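Local coordinates for metallo-beta-lactamase superfamily protein (Thermus thermophilus, PDB 2ZWR) that binds zinc in a two-metal site of the metallo-beta-lactamase fold and is probably a hydrolase, at residues Asp58-Val63 / Pro82-Ala87. Residues are numbered along the deposited sequence; the frame is centred on the assembly and turned at random.
Sequences DHVGAV and PLYEGA. With ZN (zinc ion), chain C.
Y84, on helix 81-85, reaches over to two valines of the loop that follows strand 50-51. Its CG is anti to the backbone N (chi1 -178°), which swings the ring off the helix, across the side chains of V60 and V63. Near the root of the ring, CD1 meets CG1 of V60 at 4.2 Å, the methyl coming in obliquely to the ring plane. At the far end, the hydroxyl OH lies 3.7 Å from CG1 of V63, the first residue of helix 63-70; this is a van der Waals touch only, since a methyl offers nothing to bond to, and the hydroxyl's hydrogen bond goes to the backbone O of P102. That bond anchors the phenol, and V74 and L76 of strand 74-76, together with A55, P101 and V105, also pack on it.

Past G86, the first residue beyond helix 81-85 and at the N-cap position of the next, A87 begins helix 87-93. Its CB sits 3.6 Å from CG2 of V60, so the two methyls of this one valine are shared out: CG1 to the tyrosine, CG2 to the alanine. Within the loop, V63 N bonds to V60 O at 3.1 Å, a turn that helps to set the spacing of the two valines Y84 spans.

Directly before V60 come two zinc ligands of the HxHxDH motif. D58 OD2 binds the metal at 2.3 Å and H59 NE2 at 2.1 Å, while D144, H184 and a water complete the shell; the same water donates to D58 OD1. H59 ND1 is hydrogen-bonded to OD2 of D28, a second-shell carboxylate that probably fixes the imidazole and makes it a stronger donor to zinc. Chemically, then, the loop changes character between neighbouring residues: buried apolar contact at V60, metal coordination at H59.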
ATOM      1  N   ASP A  58      -3.397   9.160  -3.210  1.00  8.61           N
ATOM      2  CA  ASP A  58      -2.536   8.589  -4.256  1.00  8.55           C
ATOM      3  C   ASP A  58      -2.485   7.060  -4.222  1.00  8.24           C
ATOM      4  O   ASP A  58      -1.909   6.435  -5.117  1.00  8.33           O
ATOM      5  CB  ASP A  58      -1.122   9.210  -4.235  1.00  8.57           C
ATOM      6  CG  ASP A  58      -0.420   9.052  -2.887  1.00  9.28           C
ATOM      7  OD1 ASP A  58      -1.024   9.353  -1.839  1.00  9.88           O
ATOM      8  OD2 ASP A  58       0.748   8.626  -2.877  1.00  8.41           O
ATOM      9  N   HIS A  59      -3.105   6.459  -3.209  1.00  8.13           N
ATOM     10  CA  HIS A  59      -3.140   5.002  -3.080  1.00  8.21           C
ATOM     11  C   HIS A  59      -4.519   4.405  -3.365  1.00  8.45           C
ATOM     12  O   HIS A  59      -4.660   3.183  -3.454  1.00  8.35           O
ATOM     13  CB  HIS A  59      -2.601   4.575  -1.698  1.00  8.02           C
ATOM     14  CG  HIS A  59      -1.137   4.856  -1.526  1.00  7.63           C
ATOM     15  ND1 HIS A  59      -0.172   3.873  -1.597  1.00  7.08           N
ATOM     16  CD2 HIS A  59      -0.472   6.021  -1.350  1.00  7.61           C
ATOM     17  CE1 HIS A  59       1.022   4.417  -1.457  1.00  6.95           C
ATOM     18  NE2 HIS A  59       0.869   5.721  -1.316  1.00  7.83           N
ATOM     19  N   VAL A  60      -5.530   5.263  -3.526  1.00  8.89           N
ATOM     20  CA  VAL A  60      -6.938   4.801  -3.611  1.00  8.74           C
ATOM     21  C   VAL A  60      -7.736   5.363  -4.805  1.00  9.21           C
ATOM     22  O   VAL A  60      -8.933   5.082  -4.948  1.00  9.67           O
ATOM     23  CB  VAL A  60      -7.723   5.075  -2.280  1.00  8.99           C
ATOM     24  CG1 VAL A  60      -7.047   4.384  -1.076  1.00  7.94           C
ATOM     25  CG2 VAL A  60      -7.875   6.587  -2.031  1.00  7.02           C
ATOM     26  N   GLY A  61      -7.078   6.130  -5.670  1.00  9.75           N
ATOM     27  CA  GLY A  61      -7.753   6.787  -6.797  1.00  9.69           C
ATOM     28  C   GLY A  61      -8.362   5.895  -7.880  1.00 10.34           C
ATOM     29  O   GLY A  61      -9.175   6.370  -8.685  1.00 10.44           O
ATOM     30  N   ALA A  62      -7.965   4.616  -7.914  1.00  9.75           N
ATOM     31  CA  ALA A  62      -8.482   3.653  -8.885  1.00  9.59           C
ATOM     32  C   ALA A  62      -9.362   2.610  -8.231  1.00  9.68           C
ATOM     33  O   ALA A  62      -9.838   1.696  -8.897  1.00 10.05           O
ATOM     34  CB  ALA A  62      -7.345   2.971  -9.626  1.00  9.68           C
ATOM     35  N   VAL A  63      -9.585   2.737  -6.928  1.00  9.60           N
ATOM     36  CA  VAL A  63     -10.442   1.773  -6.227  1.00  9.17           C
ATOM     37  C   VAL A  63     -11.859   1.734  -6.805  1.00  9.26           C
ATOM     38  O   VAL A  63     -12.330   0.662  -7.161  1.00  9.37           O
ATOM     39  CB  VAL A  63     -10.462   1.990  -4.691  1.00  8.97           C
ATOM     40  CG1 VAL A  63     -11.561   1.138  -4.035  1.00  8.81           C
ATOM     41  CG2 VAL A  63      -9.107   1.654  -4.100  1.00  6.63           C
ATOM     42  N   PRO A  82     -11.325   7.662   7.927  1.00 11.67           N
ATOM     43  CA  PRO A  82     -11.552   9.088   7.669  1.00 11.58           C
ATOM     44  C   PRO A  82     -10.772   9.606   6.463  1.00 11.93           C
ATOM     45  O   PRO A  82     -11.303  10.406   5.697  1.00 11.83           O
ATOM     46  CB  PRO A  82     -11.085   9.760   8.969  1.00 11.78           C
ATOM     47  CG  PRO A  82     -11.286   8.689  10.011  1.00 11.63           C
ATOM     48  CD  PRO A  82     -10.837   7.447   9.307  1.00 11.23           C
ATOM     49  N   LEU A  83      -9.539   9.134   6.288  1.00 11.79           N
ATOM     50  CA  LEU A  83      -8.752   9.466   5.110  1.00 11.72           C
ATOM     51  C   LEU A  83      -9.404   8.912   3.837  1.00 11.68           C
ATOM     52  O   LEU A  83      -9.489   9.600   2.818  1.00 11.10           O
ATOM     53  CB  LEU A  83      -7.319   8.942   5.244  1.00 11.60           C
ATOM     54  CG  LEU A  83      -6.380   9.570   6.273  1.00 13.22           C
ATOM     55  CD1 LEU A  83      -5.072   8.795   6.332  1.00 14.18           C
ATOM     56  CD2 LEU A  83      -6.103  11.033   5.976  1.00 14.40           C
ATOM     57  N   TYR A  84      -9.880   7.674   3.922  1.00 11.74           N
ATOM     58  CA  TYR A  84     -10.468   6.983   2.787  1.00 12.45           C
ATOM     59  C   TYR A  84     -11.734   7.695   2.330  1.00 13.13           C
ATOM     60  O   TYR A  84     -11.928   7.928   1.136  1.00 13.53           O
ATOM     61  CB  TYR A  84     -10.753   5.534   3.175  1.00 11.92           C
ATOM     62  CG  TYR A  84     -11.318   4.635   2.099  1.00 10.33           C
ATOM     63  CD1 TYR A  84     -10.479   3.913   1.248  1.00  9.56           C
ATOM     64  CD2 TYR A  84     -12.693   4.470   1.965  1.00  8.51           C
ATOM     65  CE1 TYR A  84     -11.005   3.055   0.276  1.00  8.01           C
ATOM     66  CE2 TYR A  84     -13.227   3.636   1.010  1.00  8.94           C
ATOM     67  CZ  TYR A  84     -12.381   2.920   0.171  1.00 10.10           C
ATOM     68  OH  TYR A  84     -12.936   2.097  -0.782  1.00 11.37           O
ATOM     69  N   GLU A  85     -12.566   8.074   3.292  1.00 13.85           N
ATOM     70  CA  GLU A  85     -13.851   8.702   3.010  1.00 14.61           C
ATOM     71  C   GLU A  85     -13.748  10.069   2.338  1.00 14.03           C
ATOM     72  O   GLU A  85     -14.605  10.419   1.533  1.00 14.47           O
ATOM     73  CB  GLU A  85     -14.678   8.785   4.295  1.00 15.32           C
ATOM     74  CG  GLU A  85     -15.129   7.406   4.776  1.00 19.06           C
ATOM     75  CD  GLU A  85     -15.756   7.421   6.149  1.00 24.16           C
ATOM     76  OE1 GLU A  85     -15.275   8.175   7.026  1.00 25.44           O
ATOM     77  OE2 GLU A  85     -16.733   6.655   6.358  1.00 28.61           O
ATOM     78  N   GLY A  86     -12.708  10.831   2.671  1.00 13.37           N
ATOM     79  CA  GLY A  86     -12.498  12.146   2.089  1.00 12.55           C
ATOM     80  C   GLY A  86     -11.388  12.237   1.060  1.00 11.93           C
ATOM     81  O   GLY A  86     -10.976  13.334   0.716  1.00 12.65           O
ATOM     82  N   ALA A  87     -10.926  11.096   0.542  1.00 10.94           N
ATOM     83  CA  ALA A  87      -9.754  11.058  -0.334  1.00 10.52           C
ATOM     84  C   ALA A  87      -9.920  11.900  -1.593  1.00 10.33           C
ATOM     85  O   ALA A  87      -8.972  12.522  -2.048  1.00  9.82           O
ATOM     86  CB  ALA A  87      -9.388   9.623  -0.700  1.00  9.86           C
TER
HETATM   87 ZN    ZN C 208       1.934   7.543  -1.205  1.00 11.99          ZN
HETATM   88  O   HOH W   1       0.999   8.784  -0.096  1.00 14.02           O